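Local coordinates for vitamin B12-binding protein (Vibrio cholerae O395, PDB 5YSC), which binds vitamin B12 in the periplasm and probably delivers it to the membrane subunits of the BtuCDF ABC transporter, at residues 244-249 against 258-263; 156-161 against 201-206; 226-229 against 234-237. One frame throughout, in Å; residues are numbered along the deposited sequence.

Contact 1 (244-249 against 258-263); sequences ADWLNR and VEQVCT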
ATOM      1  N   ALA A 244       3.108  -8.355  -0.187  1.00 11.31           N
ATOM      2  CA  ALA A 244       3.410  -6.972   0.149  1.00 10.66           C
ATOM      3  C   ALA A 244       3.078  -6.019  -0.997  1.00 11.92           C
ATOM      4  O   ALA A 244       2.697  -4.856  -0.750  1.00 11.61           O
ATOM      5  CB  ALA A 244       4.883  -6.853   0.541  1.00 12.76           C
ATOM      6  N   ASP A 245       3.203  -6.473  -2.244  1.00 11.05           N
ATOM      7  CA  ASP A 245       2.850  -5.618  -3.381  1.00 11.34           C
ATOM      8  C   ASP A 245       1.373  -5.241  -3.348  1.00 12.76           C
ATOM      9  O   ASP A 245       0.999  -4.093  -3.615  1.00 12.59           O
ATOM     10  CB  ASP A 245       3.186  -6.326  -4.695  1.00 12.31           C
ATOM     11  CG  ASP A 245       4.684  -6.478  -4.963  1.00 14.84           C
ATOM     12  OD1 ASP A 245       5.529  -6.008  -4.159  1.00 15.48           O
ATOM     13  OD2 ASP A 245       5.005  -7.141  -6.020  1.00 14.88           O
ATOM     14  N   TRP A 246       0.511  -6.196  -3.029  1.00  9.86           N
ATOM     15  CA  TRP A 246      -0.918  -5.915  -2.996  1.00  8.78           C
ATOM     16  C   TRP A 246      -1.272  -5.045  -1.813  1.00  9.21           C
ATOM     17  O   TRP A 246      -2.178  -4.204  -1.893  1.00  9.43           O
ATOM     18  CB  TRP A 246      -1.715  -7.217  -2.868  1.00 10.55           C
ATOM     19  CG  TRP A 246      -1.545  -8.225  -3.957  1.00  9.21           C
ATOM     20  CD1 TRP A 246      -1.033  -8.050  -5.227  1.00  9.40           C
ATOM     21  CD2 TRP A 246      -1.918  -9.592  -3.863  1.00  8.83           C
ATOM     22  NE1 TRP A 246      -1.062  -9.252  -5.909  1.00 12.16           N
ATOM     23  CE2 TRP A 246      -1.578 -10.211  -5.083  1.00 10.04           C
ATOM     24  CE3 TRP A 246      -2.476 -10.364  -2.854  1.00 11.73           C
ATOM     25  CZ2 TRP A 246      -1.826 -11.535  -5.326  1.00 10.04           C
ATOM     26  CZ3 TRP A 246      -2.696 -11.713  -3.078  1.00  9.53           C
ATOM     27  CH2 TRP A 246      -2.353 -12.293  -4.299  1.00 10.39           C
ATOM     28  N   LEU A 247      -0.632  -5.336  -0.690  1.00  8.50           N
ATOM     29  CA  LEU A 247      -1.038  -4.829   0.605  1.00  8.94           C
ATOM     30  C   LEU A 247      -0.512  -3.431   0.850  1.00 12.02           C
ATOM     31  O   LEU A 247      -1.266  -2.536   1.229  1.00 11.92           O
ATOM     32  CB  LEU A 247      -0.534  -5.789   1.675  1.00  8.96           C
ATOM     33  CG  LEU A 247      -0.867  -5.341   3.094  1.00 10.37           C
ATOM     34  CD1 LEU A 247      -2.366  -5.316   3.408  1.00 13.37           C
ATOM     35  CD2 LEU A 247      -0.095  -6.205   4.040  1.00 14.65           C
ATOM     36  N   ASN A 248       0.762  -3.229   0.588  1.00 11.06           N
ATOM     37  CA  ASN A 248       1.436  -2.021   1.025  1.00 12.03           C
ATOM     38  C   ASN A 248       1.412  -0.902  -0.004  1.00 11.89           C
ATOM     39  O   ASN A 248       1.829   0.229   0.318  1.00 13.15           O
ATOM     40  CB  ASN A 248       2.854  -2.382   1.433  1.00 11.93           C
ATOM     41  CG  ASN A 248       2.857  -3.270   2.680  1.00 14.80           C
ATOM     42  OD1 ASN A 248       1.955  -3.170   3.503  1.00 17.01           O
ATOM     43  ND2 ASN A 248       3.851  -4.103   2.825  1.00 16.35           N
ATOM     44  N   ARG A 249       0.913  -1.166  -1.209  1.00  8.61           N
ATOM     45  CA  ARG A 249       0.595  -0.157  -2.203  1.00 10.17           C
ATOM     46  C   ARG A 249      -0.906  -0.024  -2.339  1.00 10.71           C
ATOM     47  O   ARG A 249      -1.564  -1.025  -2.638  1.00 10.53           O
ATOM     48  CB  ARG A 249       1.161  -0.525  -3.588  1.00 10.39           C
ATOM     49  CG  ARG A 249       2.567  -0.960  -3.661  1.00 10.30           C
ATOM     50  CD  ARG A 249       2.872  -1.496  -5.032  1.00  9.74           C
ATOM     51  NE  ARG A 249       4.170  -2.107  -5.085  1.00 10.78           N
ATOM     52  CZ  ARG A 249       4.749  -2.471  -6.223  1.00 12.79           C
ATOM     53  NH1 ARG A 249       4.130  -2.246  -7.375  1.00 12.36           N
ATOM     54  NH2 ARG A 249       5.962  -3.014  -6.208  1.00 13.25           N
ATOM     55  N   VAL A 258      -7.107  -7.472   0.355  1.00  9.72           N
ATOM     56  CA  VAL A 258      -8.309  -7.597   1.174  1.00 11.43           C
ATOM     57  C   VAL A 258      -8.757  -9.044   1.232  1.00 11.11           C
ATOM     58  O   VAL A 258      -8.995  -9.595   2.307  1.00 14.27           O
ATOM     59  CB  VAL A 258      -9.418  -6.676   0.663  1.00 15.05           C
ATOM     60  CG1 VAL A 258     -10.738  -7.012   1.333  1.00 15.54           C
ATOM     61  CG2 VAL A 258      -9.035  -5.213   0.954  1.00 13.67           C
ATOM     62  N   GLU A 259      -8.873  -9.690   0.089  1.00 13.13           N
ATOM     63  CA  GLU A 259      -9.260 -11.104   0.098  1.00 12.05           C
ATOM     64  C   GLU A 259      -8.281 -11.943   0.928  1.00 12.49           C
ATOM     65  O   GLU A 259      -8.692 -12.822   1.708  1.00 15.40           O
ATOM     66  CB  GLU A 259      -9.372 -11.587  -1.368  1.00 12.53           C
ATOM     67  CG  GLU A 259     -10.455 -12.539  -1.644  1.00 18.74           C
ATOM     68  CD  GLU A 259     -10.594 -12.836  -3.129  1.00 17.87           C
ATOM     69  OE1 GLU A 259     -11.064 -11.942  -3.889  1.00 15.70           O
ATOM     70  OE2 GLU A 259     -10.250 -13.982  -3.520  1.00 16.70           O
ATOM     71  N   GLN A 260      -6.975 -11.733   0.750  1.00 11.35           N
ATOM     72  CA  GLN A 260      -5.982 -12.575   1.425  1.00 10.41           C
ATOM     73  C   GLN A 260      -6.056 -12.374   2.929  1.00 13.46           C
ATOM     74  O   GLN A 260      -6.113 -13.338   3.703  1.00 13.20           O
ATOM     75  CB  GLN A 260      -4.570 -12.248   0.906  1.00 10.75           C
ATOM     76  CG  GLN A 260      -3.484 -13.161   1.457  1.00 10.74           C
ATOM     77  CD  GLN A 260      -2.113 -12.834   0.953  1.00 12.20           C
ATOM     78  OE1 GLN A 260      -1.693 -11.679   0.924  1.00 10.25           O
ATOM     79  NE2 GLN A 260      -1.387 -13.869   0.564  1.00 15.51           N
ATOM     80  N   VAL A 261      -6.042 -11.105   3.352  1.00 10.77           N
ATOM     81  CA  VAL A 261      -6.109 -10.772   4.766  1.00 12.55           C
ATOM     82  C   VAL A 261      -7.389 -11.298   5.385  1.00 12.03           C
ATOM     83  O   VAL A 261      -7.362 -11.955   6.436  1.00 15.81           O
ATOM     84  CB  VAL A 261      -5.992  -9.244   4.967  1.00 10.84           C
ATOM     85  CG1 VAL A 261      -6.411  -8.830   6.401  1.00 14.57           C
ATOM     86  CG2 VAL A 261      -4.582  -8.874   4.687  1.00 10.58           C
ATOM     87  N   CYS A 262      -8.520 -11.007   4.735  1.00 13.18           N
ATOM     88  CA  CYS A 262      -9.836 -11.371   5.248  1.00 16.93           C
ATOM     89  C   CYS A 262     -10.023 -12.880   5.312  1.00 17.59           C
ATOM     90  O   CYS A 262     -10.638 -13.403   6.257  1.00 17.23           O
ATOM     91  CB  CYS A 262     -10.902 -10.759   4.370  1.00 18.66           C
ATOM     92  SG  CYS A 262     -11.374  -9.071   4.704  1.00 22.96           S
ATOM     93  N   THR A 263      -9.511 -13.600   4.322  1.00 11.56           N
ATOM     94  CA  THR A 263      -9.584 -15.059   4.385  1.00 12.01           C
ATOM     95  C   THR A 263      -8.804 -15.598   5.579  1.00 12.26           C
ATOM     96  O   THR A 263      -9.289 -16.466   6.308  1.00 14.10           O
ATOM     97  CB  THR A 263      -9.072 -15.674   3.080  1.00 10.93           C
ATOM     98  OG1 THR A 263      -9.957 -15.335   2.007  1.00 13.03           O
ATOM     99  CG2 THR A 263      -8.943 -17.236   3.216  1.00 11.57           C
TER
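Trp246 and Gln260 meet across two helices of the C-terminal lobe of a class III periplasmic binding protein fold, the short helix 244-248 and the long helix 254-267. Their side chains cross at about a right angle, with the indole and amide planes turned 48° apart. The amide oxygen does the touching: Gln260 OE1 lies 4.1 Å from Trp246 CE3, approaching the benzo side of the ring obliquely. Gln260 reaches this place fully stretched, CG anti to its own N (chi1 -175°), and its OE1 is held by the backbone N of Asn243. The long helix thereby grips the residue just before the short one, while Asn243 OD1 accepts from Trp246 N.

On other sides of the short helix, Asp245 OD1 and, beyond the helix, Arg249 NE hydrogen-bond cyanocobalamin, so the packing backs a wall of the vitamin pocket. One residue further along each helix from Trp246 and Gln260, the contact becomes apolar. Phe179 of helix 176-181 touches both side chains here, and the approach between them is loose: the branch CD1 of Leu247 faces Val261 CG2 at 4.4 Å.

Contact 2 (156-161 against 201-206); sequences RYFYQL and EQVLVK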
ATOM      1  N   ARG A 156      -7.037  -9.819  16.944  1.00 23.33           N
ATOM      2  CA  ARG A 156      -5.845  -9.026  17.231  1.00 22.98           C
ATOM      3  C   ARG A 156      -4.661  -9.560  16.431  1.00 23.34           C
ATOM      4  O   ARG A 156      -4.219 -10.684  16.652  1.00 20.10           O
ATOM      5  CB  ARG A 156      -5.543  -9.044  18.733  1.00 27.68           C
ATOM      6  CG  ARG A 156      -6.718  -8.544  19.560  1.00 29.35           C
ATOM      7  CD  ARG A 156      -6.522  -8.777  21.068  1.00 33.41           C
ATOM      8  NE  ARG A 156      -5.310  -8.107  21.521  1.00 36.05           N
ATOM      9  CZ  ARG A 156      -4.204  -8.706  21.942  1.00 34.97           C
ATOM     10  NH1 ARG A 156      -4.138 -10.030  22.045  1.00 34.70           N
ATOM     11  NH2 ARG A 156      -3.162  -7.955  22.303  1.00 34.74           N
ATOM     12  N   TYR A 157      -4.115  -8.734  15.545  1.00 23.88           N
ATOM     13  CA  TYR A 157      -3.019  -9.151  14.686  1.00 22.10           C
ATOM     14  C   TYR A 157      -1.773  -8.287  14.904  1.00 21.31           C
ATOM     15  O   TYR A 157      -1.824  -7.138  15.357  1.00 20.04           O
ATOM     16  CB  TYR A 157      -3.435  -9.117  13.191  1.00 17.91           C
ATOM     17  CG  TYR A 157      -3.543  -7.728  12.644  1.00 17.93           C
ATOM     18  CD1 TYR A 157      -4.733  -7.014  12.740  1.00 20.35           C
ATOM     19  CD2 TYR A 157      -2.430  -7.100  12.070  1.00 18.18           C
ATOM     20  CE1 TYR A 157      -4.826  -5.714  12.267  1.00 18.19           C
ATOM     21  CE2 TYR A 157      -2.506  -5.806  11.617  1.00 16.60           C
ATOM     22  CZ  TYR A 157      -3.727  -5.125  11.709  1.00 17.08           C
ATOM     23  OH  TYR A 157      -3.852  -3.828  11.285  1.00 17.62           O
ATOM     24  N   PHE A 158      -0.643  -8.888  14.567  1.00 17.88           N
ATOM     25  CA  PHE A 158       0.629  -8.222  14.390  1.00 18.53           C
ATOM     26  C   PHE A 158       1.017  -8.336  12.923  1.00 16.62           C
ATOM     27  O   PHE A 158       1.015  -9.446  12.386  1.00 16.86           O
ATOM     28  CB  PHE A 158       1.650  -8.905  15.286  1.00 19.99           C
ATOM     29  CG  PHE A 158       3.052  -8.449  15.072  1.00 21.14           C
ATOM     30  CD1 PHE A 158       3.362  -7.096  15.055  1.00 22.17           C
ATOM     31  CD2 PHE A 158       4.074  -9.369  14.896  1.00 18.68           C
ATOM     32  CE1 PHE A 158       4.667  -6.675  14.879  1.00 21.18           C
ATOM     33  CE2 PHE A 158       5.364  -8.953  14.687  1.00 23.52           C
ATOM     34  CZ  PHE A 158       5.660  -7.596  14.672  1.00 21.77           C
ATOM     35  N   TYR A 159       1.339  -7.207  12.267  1.00 17.23           N
ATOM     36  CA  TYR A 159       1.877  -7.233  10.900  1.00 16.21           C
ATOM     37  C   TYR A 159       3.282  -6.671  10.863  1.00 18.53           C
ATOM     38  O   TYR A 159       3.490  -5.470  11.097  1.00 18.98           O
ATOM     39  CB  TYR A 159       0.994  -6.456   9.917  1.00 15.91           C
ATOM     40  CG  TYR A 159       1.594  -6.407   8.512  1.00 16.34           C
ATOM     41  CD1 TYR A 159       2.091  -7.548   7.906  1.00 15.71           C
ATOM     42  CD2 TYR A 159       1.679  -5.220   7.824  1.00 16.08           C
ATOM     43  CE1 TYR A 159       2.649  -7.507   6.641  1.00 15.54           C
ATOM     44  CE2 TYR A 159       2.217  -5.155   6.549  1.00 14.72           C
ATOM     45  CZ  TYR A 159       2.713  -6.295   5.971  1.00 17.57           C
ATOM     46  OH  TYR A 159       3.261  -6.232   4.713  1.00 18.18           O
ATOM     47  N   GLN A 160       4.211  -7.549  10.528  1.00 19.86           N
ATOM     48  CA  GLN A 160       5.630  -7.280  10.425  1.00 25.87           C
ATOM     49  C   GLN A 160       6.029  -6.844   9.007  1.00 22.82           C
ATOM     50  O   GLN A 160       5.828  -7.591   8.047  1.00 21.58           O
ATOM     51  CB  GLN A 160       6.327  -8.590  10.795  1.00 30.77           C
ATOM     52  CG  GLN A 160       7.683  -8.454  11.245  1.00 33.55           C
ATOM     53  CD  GLN A 160       8.174  -9.743  11.827  1.00 31.39           C
ATOM     54  OE1 GLN A 160       7.463 -10.773  11.849  1.00 29.90           O
ATOM     55  NE2 GLN A 160       9.384  -9.699  12.331  1.00 36.99           N
ATOM     56  N   LEU A 161       6.639  -5.666   8.882  1.00 22.09           N
ATOM     57  CA  LEU A 161       7.219  -5.235   7.612  1.00 20.54           C
ATOM     58  C   LEU A 161       8.624  -5.787   7.370  1.00 25.04           C
ATOM     59  O   LEU A 161       9.075  -5.840   6.218  1.00 22.70           O
ATOM     60  CB  LEU A 161       7.280  -3.709   7.562  1.00 22.91           C
ATOM     61  CG  LEU A 161       5.961  -2.972   7.496  1.00 24.56           C
ATOM     62  CD1 LEU A 161       6.262  -1.501   7.515  1.00 27.71           C
ATOM     63  CD2 LEU A 161       5.192  -3.311   6.205  1.00 20.17           C
ATOM     64  N   GLU A 201      10.353  -8.604  22.658  1.00 35.59           N
ATOM     65  CA  GLU A 201       9.600  -8.614  23.909  1.00 37.32           C
ATOM     66  C   GLU A 201       8.271  -7.882  23.760  1.00 38.52           C
ATOM     67  O   GLU A 201       7.233  -8.351  24.242  1.00 37.28           O
ATOM     68  CB  GLU A 201      10.443  -7.973  25.022  1.00 45.05           C
ATOM     69  CG  GLU A 201      11.614  -8.815  25.554  1.00 56.37           C
ATOM     70  CD  GLU A 201      12.611  -9.250  24.488  1.00 62.26           C
ATOM     71  OE1 GLU A 201      13.102 -10.407  24.572  1.00 64.65           O
ATOM     72  OE2 GLU A 201      12.905  -8.440  23.575  1.00 62.06           O
ATOM     73  N   GLN A 202       8.295  -6.738  23.087  1.00 35.31           N
ATOM     74  CA  GLN A 202       7.081  -5.964  22.858  1.00 33.08           C
ATOM     75  C   GLN A 202       5.984  -6.790  22.188  1.00 31.22           C
ATOM     76  O   GLN A 202       4.833  -6.746  22.602  1.00 31.97           O
ATOM     77  CB  GLN A 202       7.386  -4.720  22.031  1.00 31.72           C
ATOM     78  CG  GLN A 202       8.041  -3.603  22.818  1.00 37.27           C
ATOM     79  CD  GLN A 202       8.416  -2.421  21.952  1.00 40.78           C
ATOM     80  OE1 GLN A 202       9.465  -2.414  21.313  1.00 41.86           O
ATOM     81  NE2 GLN A 202       7.560  -1.414  21.928  1.00 43.21           N
ATOM     82  N   VAL A 203       6.342  -7.530  21.146  1.00 31.22           N
ATOM     83  CA  VAL A 203       5.386  -8.429  20.499  1.00 30.56           C
ATOM     84  C   VAL A 203       4.967  -9.523  21.470  1.00 30.45           C
ATOM     85  O   VAL A 203       3.775  -9.793  21.654  1.00 30.11           O
ATOM     86  CB  VAL A 203       5.985  -9.046  19.221  1.00 26.69           C
ATOM     87  CG1 VAL A 203       4.956  -9.962  18.537  1.00 24.64           C
ATOM     88  CG2 VAL A 203       6.492  -7.977  18.258  1.00 28.71           C
ATOM     89  N   LEU A 204       5.957 -10.200  22.067  1.00 27.98           N
ATOM     90  CA  LEU A 204       5.672 -11.320  22.958  1.00 30.77           C
ATOM     91  C   LEU A 204       4.679 -10.922  24.026  1.00 33.90           C
ATOM     92  O   LEU A 204       3.715 -11.644  24.305  1.00 32.08           O
ATOM     93  CB  LEU A 204       6.962 -11.823  23.614  1.00 38.91           C
ATOM     94  CG  LEU A 204       8.028 -12.468  22.721  1.00 35.34           C
ATOM     95  CD1 LEU A 204       9.201 -12.966  23.559  1.00 39.86           C
ATOM     96  CD2 LEU A 204       7.438 -13.588  21.911  1.00 29.77           C
ATOM     97  N   VAL A 205       4.896  -9.758  24.622  1.00 41.65           N
ATOM     98  CA  VAL A 205       4.016  -9.290  25.677  1.00 43.45           C
ATOM     99  C   VAL A 205       2.602  -9.156  25.146  1.00 44.25           C
ATOM    100  O   VAL A 205       1.641  -9.555  25.808  1.00 44.55           O
ATOM    101  CB  VAL A 205       4.574  -7.972  26.246  1.00 46.32           C
ATOM    102  CG1 VAL A 205       3.491  -7.080  26.808  1.00 49.15           C
ATOM    103  CG2 VAL A 205       5.626  -8.286  27.302  1.00 45.59           C
ATOM    104  N   LYS A 206       2.464  -8.670  23.904  1.00 40.87           N
ATOM    105  CA  LYS A 206       1.165  -8.310  23.337  1.00 37.67           C
ATOM    106  C   LYS A 206       0.306  -9.519  22.965  1.00 36.08           C
ATOM    107  O   LYS A 206      -0.917  -9.385  22.844  1.00 34.35           O
ATOM    108  CB  LYS A 206       1.368  -7.441  22.096  1.00 37.68           C
ATOM    109  CG  LYS A 206       1.778  -5.990  22.367  1.00 40.06           C
ATOM    110  CD  LYS A 206       0.562  -5.088  22.481  1.00 39.27           C
ATOM    111  CE  LYS A 206       0.965  -3.616  22.583  1.00 39.93           C
ATOM    112  NZ  LYS A 206      -0.227  -2.742  22.627  1.00 38.86           N
TER
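Lys206 O, at the C-terminal end of helix 200-206, receives the guanidinium of Arg156 from strand 155-159 in the C-terminal lobe of this class III periplasmic binding protein. The bond from Arg156 NH2 to Lys206 O is short and nearly straight, 2.7 Å with 166° at the hydrogen. The oxygen meets the guanidinium at its edge, and the donor lies in the carbonyl plane. Arg156 NH1 adds a weak bond to the same oxygen, at 3.4 Å, and also a weak one to Gln207 O. A bend at chi3 (58°) turns the arginine chain back toward the helix end, where the partial negative charge of late helical carbonyls would favour a cation. The lysine chain takes another course and gives its NZ to Ile187 O.

The strand is an inner member of the lobe's parallel four-stranded sheet, and the helix packs on one face of it. Phe158 and Val203 carry that apolar packing, their side chains crossing at about a right angle. A chi1 of 172° points the phenyl ring of Phe158 away from its own backbone N and out to the helix, where it offers a face to both valine methyls. Val203 CG1 sits over the rim of that face, 3.8 Å from Phe158 CD2. Val203 CG2 makes the CH-pi contact, 4.0 Å from the Phe158 ring centroid and 3.7 Å from Phe158 CZ.

Contact 3 (226-229 against 234-237); sequences AWQA and VQND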
ATOM      1  N   ALA A 226      10.951 -20.134  17.068  1.00 28.12           N
ATOM      2  CA  ALA A 226      11.677 -20.198  18.335  1.00 31.33           C
ATOM      3  C   ALA A 226      10.814 -19.827  19.545  1.00 31.85           C
ATOM      4  O   ALA A 226      11.168 -20.187  20.677  1.00 34.70           O
ATOM      5  CB  ALA A 226      12.905 -19.289  18.265  1.00 32.54           C
ATOM      6  N   TRP A 227       9.681 -19.154  19.340  1.00 32.06           N
ATOM      7  CA  TRP A 227       8.868 -18.609  20.416  1.00 31.97           C
ATOM      8  C   TRP A 227       7.515 -19.299  20.507  1.00 32.79           C
ATOM      9  O   TRP A 227       6.542 -18.708  20.978  1.00 32.56           O
ATOM     10  CB  TRP A 227       8.695 -17.099  20.228  1.00 32.56           C
ATOM     11  CG  TRP A 227      10.002 -16.431  20.193  1.00 32.14           C
ATOM     12  CD1 TRP A 227      10.731 -16.104  19.091  1.00 33.88           C
ATOM     13  CD2 TRP A 227      10.784 -16.046  21.322  1.00 34.54           C
ATOM     14  NE1 TRP A 227      11.907 -15.524  19.463  1.00 36.47           N
ATOM     15  CE2 TRP A 227      11.961 -15.468  20.833  1.00 36.71           C
ATOM     16  CE3 TRP A 227      10.591 -16.125  22.701  1.00 36.91           C
ATOM     17  CZ2 TRP A 227      12.955 -14.969  21.679  1.00 42.14           C
ATOM     18  CZ3 TRP A 227      11.572 -15.621  23.536  1.00 42.46           C
ATOM     19  CH2 TRP A 227      12.740 -15.055  23.019  1.00 43.90           C
ATOM     20  N   GLN A 228       7.431 -20.557  20.058  1.00 30.67           N
ATOM     21  CA  GLN A 228       6.139 -21.236  20.044  1.00 33.37           C
ATOM     22  C   GLN A 228       5.478 -21.235  21.410  1.00 34.13           C
ATOM     23  O   GLN A 228       4.281 -20.962  21.534  1.00 33.95           O
ATOM     24  CB  GLN A 228       6.292 -22.677  19.568  1.00 34.72           C
ATOM     25  CG  GLN A 228       4.949 -23.354  19.401  1.00 37.09           C
ATOM     26  CD  GLN A 228       5.015 -24.498  18.442  1.00 40.38           C
ATOM     27  OE1 GLN A 228       4.091 -24.731  17.660  1.00 47.02           O
ATOM     28  NE2 GLN A 228       6.122 -25.228  18.485  1.00 38.38           N
ATOM     29  N   ALA A 229       6.242 -21.575  22.447  1.00 36.90           N
ATOM     30  CA  ALA A 229       5.670 -21.720  23.782  1.00 37.97           C
ATOM     31  C   ALA A 229       5.007 -20.438  24.253  1.00 38.64           C
ATOM     32  O   ALA A 229       3.953 -20.484  24.903  1.00 40.02           O
ATOM     33  CB  ALA A 229       6.752 -22.150  24.763  1.00 39.77           C
ATOM     34  N   VAL A 234       1.725 -18.913  17.208  1.00 22.14           N
ATOM     35  CA  VAL A 234       2.574 -19.944  16.627  1.00 22.30           C
ATOM     36  C   VAL A 234       1.990 -21.327  16.904  1.00 25.18           C
ATOM     37  O   VAL A 234       1.921 -22.169  16.001  1.00 24.63           O
ATOM     38  CB  VAL A 234       4.018 -19.809  17.143  1.00 23.03           C
ATOM     39  CG1 VAL A 234       4.921 -20.884  16.542  1.00 25.10           C
ATOM     40  CG2 VAL A 234       4.547 -18.430  16.797  1.00 23.79           C
ATOM     41  N   GLN A 235       1.547 -21.563  18.147  1.00 33.77           N
ATOM     42  CA  GLN A 235       0.955 -22.858  18.507  1.00 33.58           C
ATOM     43  C   GLN A 235      -0.223 -23.184  17.607  1.00 33.01           C
ATOM     44  O   GLN A 235      -0.432 -24.344  17.234  1.00 35.39           O
ATOM     45  CB  GLN A 235       0.502 -22.863  19.973  1.00 37.46           C
ATOM     46  CG  GLN A 235       1.570 -22.466  20.983  1.00 40.48           C
ATOM     47  CD  GLN A 235       0.987 -22.071  22.334  1.00 43.11           C
ATOM     48  OE1 GLN A 235      -0.188 -22.317  22.627  1.00 41.40           O
ATOM     49  NE2 GLN A 235       1.812 -21.431  23.159  1.00 42.17           N
ATOM     50  N   ASN A 236      -1.000 -22.165  17.247  1.00 27.18           N
ATOM     51  CA  ASN A 236      -2.188 -22.314  16.428  1.00 27.75           C
ATOM     52  C   ASN A 236      -1.898 -22.227  14.935  1.00 27.75           C
ATOM     53  O   ASN A 236      -2.837 -22.237  14.140  1.00 28.72           O
ATOM     54  CB  ASN A 236      -3.213 -21.261  16.839  1.00 30.15           C
ATOM     55  CG  ASN A 236      -3.752 -21.482  18.242  1.00 33.32           C
ATOM     56  OD1 ASN A 236      -3.788 -22.613  18.737  1.00 32.54           O
ATOM     57  ND2 ASN A 236      -4.203 -20.396  18.880  1.00 32.50           N
ATOM     58  N   ASP A 237      -0.625 -22.163  14.531  1.00 27.31           N
ATOM     59  CA  ASP A 237      -0.257 -22.183  13.114  1.00 24.48           C
ATOM     60  C   ASP A 237      -0.881 -21.000  12.372  1.00 23.94           C
ATOM     61  O   ASP A 237      -1.406 -21.133  11.261  1.00 22.08           O
ATOM     62  CB  ASP A 237      -0.672 -23.510  12.479  1.00 29.85           C
ATOM     63  CG  ASP A 237      -0.237 -23.648  11.030  1.00 39.69           C
ATOM     64  OD1 ASP A 237       0.685 -22.921  10.592  1.00 40.94           O
ATOM     65  OD2 ASP A 237      -0.828 -24.502  10.318  1.00 44.74           O
TER
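A Schellman motif ends helix 232-235 at the surface of the C-terminal lobe, and this one-turn helix is packed against the loop 226-229 that leads into it. Asp237, with positive phi, is the C-prime residue, and its N returns to Val234 O at 2.9 Å. Val234 and Gln235, just ahead of the turn, make the contact with the loop.

Val234 CG1 is pressed against the root of Gln228, 3.7 Å from Gln228 CA and 3.8 Å from Gln228 CB. The glutamine stretches on past this methyl, its extended chain passing the valine at a slant. Gln228 CG also meets Gln235 CG at 3.8 Å, methylene against methylene, while the two terminal amides are turned 48° from each other. Val234 also touches Trp224.

The polar bond across the contact uses the other end of Gln235. Its NE2 donates to Gln228 O at 3.0 Å, with 155° at the hydrogen; the acceptor lies close to the plane of the Gln235 amide, whereas the donor is tilted 16° from the Gln228 carbonyl plane. Ala229 O lies 2.9 Å from the same Gln235 NE2. The N-H bond to Gln228 O fixes which way the Gln235 amide is turned, with NE2 on the loop side, so this exposed contact combines one directional bond with methylene packing.

In the fold
The three contacts lie along one lobe, their centres about 9, 20 and 28 Å from the centre of the chain. Contact 1 backs the vitamin pocket, the side chain of Leu247 being about 7 Å from cyanocobalamin. In contact 2 the side chain of Phe158 is about 12 Å from cyanocobalamin, but Leu161 touches it. Contacts 1 and 2, with centres about 18 Å apart, touch through a probable hydrogen bond from Asn248 ND2 to Tyr159 OH (2.9 Å). Contact 2 meets contact 3, about 13 Å away between centres, where Leu204 CD1 packs 3.6 Å from Trp227 CE3. The nearest atoms of contacts 1 and 3 stay about 10 Å apart. Glu201, predicted to matter for BtuC binding, starts segment 201-206.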